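PDB 2QW5: xylose isomerase-like TIM barrel, which probably acts as a zinc-dependent isomerase or epimerase of sugars or sugar phosphates, holding D-xylose beside a zinc ion in its barrel. Local coordinates for residues A[84-97]-A[121-134]. Residues are numbered along the deposited sequence; the frame is centred on the assembly and turned at random.
Sequences ISTNVGATRTFDPS and LGGEIMMGPIVIPY. With XLS (D-xylose), chain C.
A chi1 of -172° turns CG of Asn87 away from its backbone N, and the amide reaches the barrel face shared with Met127, a selenomethionine whose chain bends at chi2 and chi3 until CE lies 3.1 Å from Asn87 ND2. An amide suits this place by both accepting and donating: OD1 takes a hydrogen bond from xylose O4 at 2.8 Å, while ND2 gives a weak one to O2. With Pro129 and Tyr134, whose ring centre lies beneath sugar C3, Asn87 lines the D-xylose pocket; Met127 packs on the zinc ligand Glu183.

The parallel strands are joined by Thr86 N to Ile125 O, Met127 N to Thr86 O and Val88 N to Met127 O. A side chain on Gly128 would strike Val88 O and, at its backbone angles, jam against Met127 O, so glycine fits. Beyond the strands, Ala90 pairs the loops, its N bonding Pro129 O (3.0 Å) and its O accepting from Tyr134 N.

Asp95 lies across the Pro133 ring, CG to CG 3.4 Å, and its OD1 accepts from both Ser97 N and OG. With an alanine here, those two donors would probably lose their shared acceptor and Arg158 its carboxylate partner.

Strands 83-87 and 125-128 are neighbours in the TIM barrel, linked by a beta-alpha-beta crossover; helix 101-120 packs on Val88 and Met126, helix 148-176 on Pro96 and Ile132, and strand 47-51 flanks Ser85.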
loop_
_atom_site.group_PDB
_atom_site.type_symbol
_atom_site.label_atom_id
_atom_site.label_comp_id
_atom_site.label_asym_id
_atom_site.label_seq_id
_atom_site.Cartn_x
_atom_site.Cartn_y
_atom_site.Cartn_z
ATOM N N ILE A 84 5.626 -37.757 4.270
ATOM C CA ILE A 84 5.432 -36.380 3.872
ATOM C C ILE A 84 3.971 -36.031 4.057
ATOM O O ILE A 84 3.118 -36.837 3.726
ATOM C CB ILE A 84 5.742 -36.197 2.383
ATOM C CG1 ILE A 84 7.198 -36.590 2.045
ATOM C CG2 ILE A 84 5.456 -34.746 1.881
ATOM C CD1 ILE A 84 8.222 -35.790 2.730
ATOM N N SER A 85 3.727 -34.871 4.668
ATOM C CA SER A 85 2.420 -34.196 4.672
ATOM C C SER A 85 2.611 -32.934 3.788
ATOM O O SER A 85 3.731 -32.498 3.541
ATOM C CB SER A 85 1.982 -33.857 6.081
ATOM O OG SER A 85 2.887 -32.969 6.699
ATOM N N THR A 86 1.525 -32.383 3.269
ATOM C CA THR A 86 1.595 -31.206 2.420
ATOM C C THR A 86 0.829 -30.028 3.006
ATOM O O THR A 86 -0.170 -30.215 3.738
ATOM C CB THR A 86 1.083 -31.465 0.992
ATOM O OG1 THR A 86 -0.307 -31.827 1.049
ATOM C CG2 THR A 86 1.864 -32.504 0.332
ATOM N N ASN A 87 1.334 -28.834 2.702
ATOM C CA ASN A 87 0.712 -27.576 3.045
ATOM C C ASN A 87 0.287 -26.914 1.715
ATOM O O ASN A 87 1.105 -26.642 0.830
ATOM C CB ASN A 87 1.632 -26.692 3.860
ATOM C CG ASN A 87 0.944 -25.477 4.376
ATOM O OD1 ASN A 87 0.625 -24.584 3.615
ATOM N ND2 ASN A 87 0.750 -25.415 5.680
ATOM N N VAL A 88 -1.004 -26.674 1.604
ATOM C CA VAL A 88 -1.622 -26.171 0.396
ATOM C C VAL A 88 -2.626 -25.105 0.766
ATOM O O VAL A 88 -3.388 -25.292 1.697
ATOM C CB VAL A 88 -2.357 -27.304 -0.400
ATOM C CG1 VAL A 88 -3.130 -26.721 -1.541
ATOM C CG2 VAL A 88 -1.331 -28.341 -0.961
ATOM N N GLY A 89 -2.625 -24.023 0.009
ATOM C CA GLY A 89 -3.561 -22.926 0.217
ATOM C C GLY A 89 -4.335 -22.539 -1.008
ATOM O O GLY A 89 -3.825 -22.598 -2.126
ATOM N N ALA A 90 -5.598 -22.151 -0.797
ATOM C CA ALA A 90 -6.402 -21.539 -1.848
ATOM C C ALA A 90 -5.763 -20.168 -2.114
ATOM O O ALA A 90 -5.103 -19.589 -1.227
ATOM C CB ALA A 90 -7.879 -21.358 -1.395
ATOM N N THR A 91 -5.947 -19.672 -3.333
ATOM C CA THR A 91 -5.381 -18.400 -3.782
ATOM C C THR A 91 -6.494 -17.524 -4.291
ATOM O O THR A 91 -7.613 -17.975 -4.463
ATOM C CB THR A 91 -4.332 -18.596 -4.872
ATOM O OG1 THR A 91 -4.928 -18.952 -6.120
ATOM C CG2 THR A 91 -3.327 -19.678 -4.473
ATOM N N ARG A 92 -6.187 -16.256 -4.516
ATOM C CA ARG A 92 -7.200 -15.317 -5.035
ATOM C C ARG A 92 -7.902 -15.838 -6.320
ATOM O O ARG A 92 -9.137 -15.690 -6.473
ATOM C CB ARG A 92 -6.589 -13.941 -5.285
ATOM C CG ARG A 92 -7.664 -12.849 -5.364
ATOM C CD ARG A 92 -7.281 -11.795 -6.334
ATOM N NE ARG A 92 -6.002 -11.211 -5.982
ATOM C CZ ARG A 92 -5.100 -10.737 -6.848
ATOM N NH1 ARG A 92 -5.261 -10.784 -8.186
ATOM N NH2 ARG A 92 -3.978 -10.235 -6.349
ATOM N N THR A 93 -7.119 -16.424 -7.222
ATOM C CA THR A 93 -7.633 -17.062 -8.455
ATOM C C THR A 93 -8.343 -18.380 -8.117
ATOM O O THR A 93 -9.541 -18.550 -8.425
ATOM C CB THR A 93 -6.512 -17.269 -9.477
ATOM O OG1 THR A 93 -5.941 -15.989 -9.771
ATOM C CG2 THR A 93 -6.998 -17.894 -10.751
ATOM N N PHE A 94 -7.632 -19.279 -7.442
ATOM C CA PHE A 94 -8.144 -20.615 -7.100
ATOM C C PHE A 94 -8.878 -20.513 -5.793
ATOM O O PHE A 94 -8.403 -20.971 -4.737
ATOM C CB PHE A 94 -7.019 -21.633 -7.050
ATOM C CG PHE A 94 -6.254 -21.718 -8.310
ATOM C CD1 PHE A 94 -6.906 -22.007 -9.530
ATOM C CD2 PHE A 94 -4.879 -21.481 -8.315
ATOM C CE1 PHE A 94 -6.182 -22.069 -10.728
ATOM C CE2 PHE A 94 -4.147 -21.547 -9.510
ATOM C CZ PHE A 94 -4.799 -21.849 -10.711
ATOM N N ASP A 95 -10.070 -19.908 -5.874
ATOM C CA ASP A 95 -10.910 -19.607 -4.714
ATOM C C ASP A 95 -12.241 -20.381 -4.758
ATOM O O ASP A 95 -13.152 -20.015 -5.511
ATOM C CB ASP A 95 -11.125 -18.092 -4.608
ATOM C CG ASP A 95 -11.974 -17.679 -3.413
ATOM O OD1 ASP A 95 -12.309 -18.519 -2.547
ATOM O OD2 ASP A 95 -12.317 -16.475 -3.346
ATOM N N PRO A 96 -12.362 -21.423 -3.915
ATOM C CA PRO A 96 -13.599 -22.195 -3.880
ATOM C C PRO A 96 -14.794 -21.510 -3.251
ATOM O O PRO A 96 -15.891 -22.038 -3.357
ATOM C CB PRO A 96 -13.214 -23.441 -3.079
ATOM C CG PRO A 96 -12.153 -22.993 -2.175
ATOM C CD PRO A 96 -11.355 -22.010 -3.007
ATOM N N SER A 97 -14.574 -20.377 -2.596
ATOM C CA SER A 97 -15.626 -19.566 -1.986
ATOM C C SER A 97 -16.090 -18.431 -2.912
ATOM O O SER A 97 -16.873 -17.558 -2.492
ATOM C CB SER A 97 -15.130 -18.995 -0.641
ATOM O OG SER A 97 -14.073 -18.062 -0.835
ATOM N N LEU A 121 3.494 -38.084 -3.419
ATOM C CA LEU A 121 4.528 -37.995 -2.369
ATOM C C LEU A 121 4.348 -39.035 -1.253
ATOM O O LEU A 121 5.044 -38.969 -0.242
ATOM C CB LEU A 121 4.573 -36.564 -1.780
ATOM C CG LEU A 121 5.083 -35.436 -2.685
ATOM C CD1 LEU A 121 4.810 -34.062 -2.133
ATOM C CD2 LEU A 121 6.571 -35.595 -2.879
ATOM N N GLY A 122 3.414 -39.988 -1.420
ATOM C CA GLY A 122 3.093 -40.985 -0.409
ATOM C C GLY A 122 2.334 -40.459 0.789
ATOM O O GLY A 122 2.158 -41.191 1.769
ATOM N N GLY A 123 1.837 -39.215 0.690
ATOM C CA GLY A 123 1.264 -38.531 1.808
ATOM C C GLY A 123 -0.181 -38.874 2.006
ATOM O O GLY A 123 -0.914 -39.148 1.047
ATOM N N GLU A 124 -0.578 -38.842 3.271
ATOM C CA GLU A 124 -1.929 -39.123 3.681
ATOM C C GLU A 124 -2.599 -37.953 4.390
ATOM O O GLU A 124 -3.723 -38.066 4.846
ATOM C CB GLU A 124 -1.874 -40.416 4.476
ATOM C CG GLU A 124 -1.512 -41.627 3.467
ATOM C CD GLU A 124 -1.217 -42.988 4.113
ATOM O OE1 GLU A 124 -0.164 -43.143 4.811
ATOM O OE2 GLU A 124 -2.031 -43.906 3.863
ATOM N N ILE A 125 -1.920 -36.805 4.435
ATOM C CA ILE A 125 -2.442 -35.588 5.029
ATOM C C ILE A 125 -2.100 -34.387 4.138
ATOM O O ILE A 125 -0.912 -34.141 3.846
ATOM C CB ILE A 125 -1.866 -35.332 6.433
ATOM C CG1 ILE A 125 -2.247 -36.450 7.424
ATOM C CG2 ILE A 125 -2.388 -34.016 6.984
ATOM C CD1 ILE A 125 -1.484 -36.365 8.741
HETATM N N MSE A 126 -3.148 -33.677 3.699
HETATM C CA MSE A 126 -3.024 -32.396 2.978
HETATM C C MSE A 126 -3.721 -31.392 3.875
HETATM O O MSE A 126 -4.940 -31.542 4.155
HETATM C CB MSE A 126 -3.704 -32.431 1.619
HETATM C CG MSE A 126 -3.555 -31.123 0.832
HETATM SE SE MSE A 126 -4.193 -31.238 -0.911
HETATM C CE MSE A 126 -5.764 -30.090 -0.838
HETATM N N MSE A 127 -2.982 -30.362 4.296
HETATM C CA MSE A 127 -3.519 -29.354 5.226
HETATM C C MSE A 127 -3.321 -27.947 4.731
HETATM O O MSE A 127 -2.498 -27.712 3.863
HETATM C CB MSE A 127 -2.815 -29.453 6.584
HETATM C CG MSE A 127 -1.281 -29.280 6.486
HETATM SE SE MSE A 127 -0.675 -28.298 7.923
HETATM C CE MSE A 127 -1.451 -26.541 7.628
ATOM N N GLY A 128 -4.097 -27.019 5.279
ATOM C CA GLY A 128 -3.857 -25.607 5.040
ATOM C C GLY A 128 -5.122 -24.821 4.853
ATOM O O GLY A 128 -6.198 -25.347 5.102
ATOM N N PRO A 129 -4.980 -23.530 4.464
ATOM C CA PRO A 129 -6.080 -22.609 4.250
ATOM C C PRO A 129 -6.731 -22.806 2.857
ATOM O O PRO A 129 -6.631 -21.939 1.967
ATOM C CB PRO A 129 -5.403 -21.250 4.405
ATOM C CG PRO A 129 -4.003 -21.501 3.889
ATOM C CD PRO A 129 -3.667 -22.870 4.244
ATOM N N ILE A 130 -7.483 -23.909 2.742
ATOM C CA ILE A 130 -8.083 -24.344 1.488
ATOM C C ILE A 130 -9.578 -23.927 1.276
ATOM O O ILE A 130 -10.212 -24.433 0.344
ATOM C CB ILE A 130 -7.877 -25.864 1.261
ATOM C CG1 ILE A 130 -8.568 -26.722 2.333
ATOM C CG2 ILE A 130 -6.313 -26.204 1.191
ATOM C CD1 ILE A 130 -8.566 -28.192 2.046
ATOM N N VAL A 131 -10.100 -23.035 2.135
ATOM C CA VAL A 131 -11.486 -22.523 2.035
ATOM C C VAL A 131 -11.456 -21.074 1.518
ATOM O O VAL A 131 -11.899 -20.789 0.409
ATOM C CB VAL A 131 -12.200 -22.645 3.383
ATOM C CG1 VAL A 131 -13.672 -22.171 3.263
ATOM C CG2 VAL A 131 -12.114 -24.100 3.925
ATOM N N ILE A 132 -10.960 -20.154 2.333
ATOM C CA ILE A 132 -10.840 -18.755 1.980
ATOM C C ILE A 132 -9.336 -18.598 1.589
ATOM O O ILE A 132 -8.477 -19.129 2.325
ATOM C CB ILE A 132 -11.140 -17.839 3.183
ATOM C CG1 ILE A 132 -12.540 -18.128 3.786
ATOM C CG2 ILE A 132 -10.987 -16.357 2.808
ATOM C CD1 ILE A 132 -13.677 -17.872 2.849
ATOM N N PRO A 133 -9.031 -17.909 0.462
ATOM C CA PRO A 133 -7.649 -17.653 0.006
ATOM C C PRO A 133 -6.771 -17.060 1.091
ATOM O O PRO A 133 -7.173 -16.103 1.728
ATOM C CB PRO A 133 -7.843 -16.647 -1.125
ATOM C CG PRO A 133 -9.134 -17.041 -1.718
ATOM C CD PRO A 133 -9.992 -17.352 -0.514
ATOM N N TYR A 134 -5.578 -17.628 1.280
ATOM C CA TYR A 134 -4.723 -17.235 2.378
ATOM C C TYR A 134 -4.220 -15.810 2.227
ATOM O O TYR A 134 -3.635 -15.480 1.205
ATOM C CB TYR A 134 -3.519 -18.178 2.514
ATOM C CG TYR A 134 -2.519 -17.678 3.521
ATOM C CD1 TYR A 134 -2.736 -17.840 4.890
ATOM C CD2 TYR A 134 -1.344 -17.034 3.107
ATOM C CE1 TYR A 134 -1.840 -17.365 5.820
ATOM C CE2 TYR A 134 -0.456 -16.539 4.034
ATOM C CZ TYR A 134 -0.698 -16.715 5.381
ATOM O OH TYR A 134 0.202 -16.234 6.270
HETATM C C1 XLS C . 0.549 -20.245 7.647
HETATM C C2 XLS C . -0.126 -20.904 6.450
HETATM C C3 XLS C . 0.392 -20.393 5.060
HETATM C C4 XLS C . 0.490 -21.466 3.993
HETATM O O1 XLS C . -0.088 -19.918 8.887
HETATM O O2 XLS C . -0.120 -22.328 6.562
HETATM O O3 XLS C . 1.652 -19.722 4.998
HETATM O O4 XLS C . -0.728 -22.152 3.947
HETATM O O HOH W 1 4.910 -39.886 2.435
HETATM O O HOH W 2 1.203 -37.803 5.327
#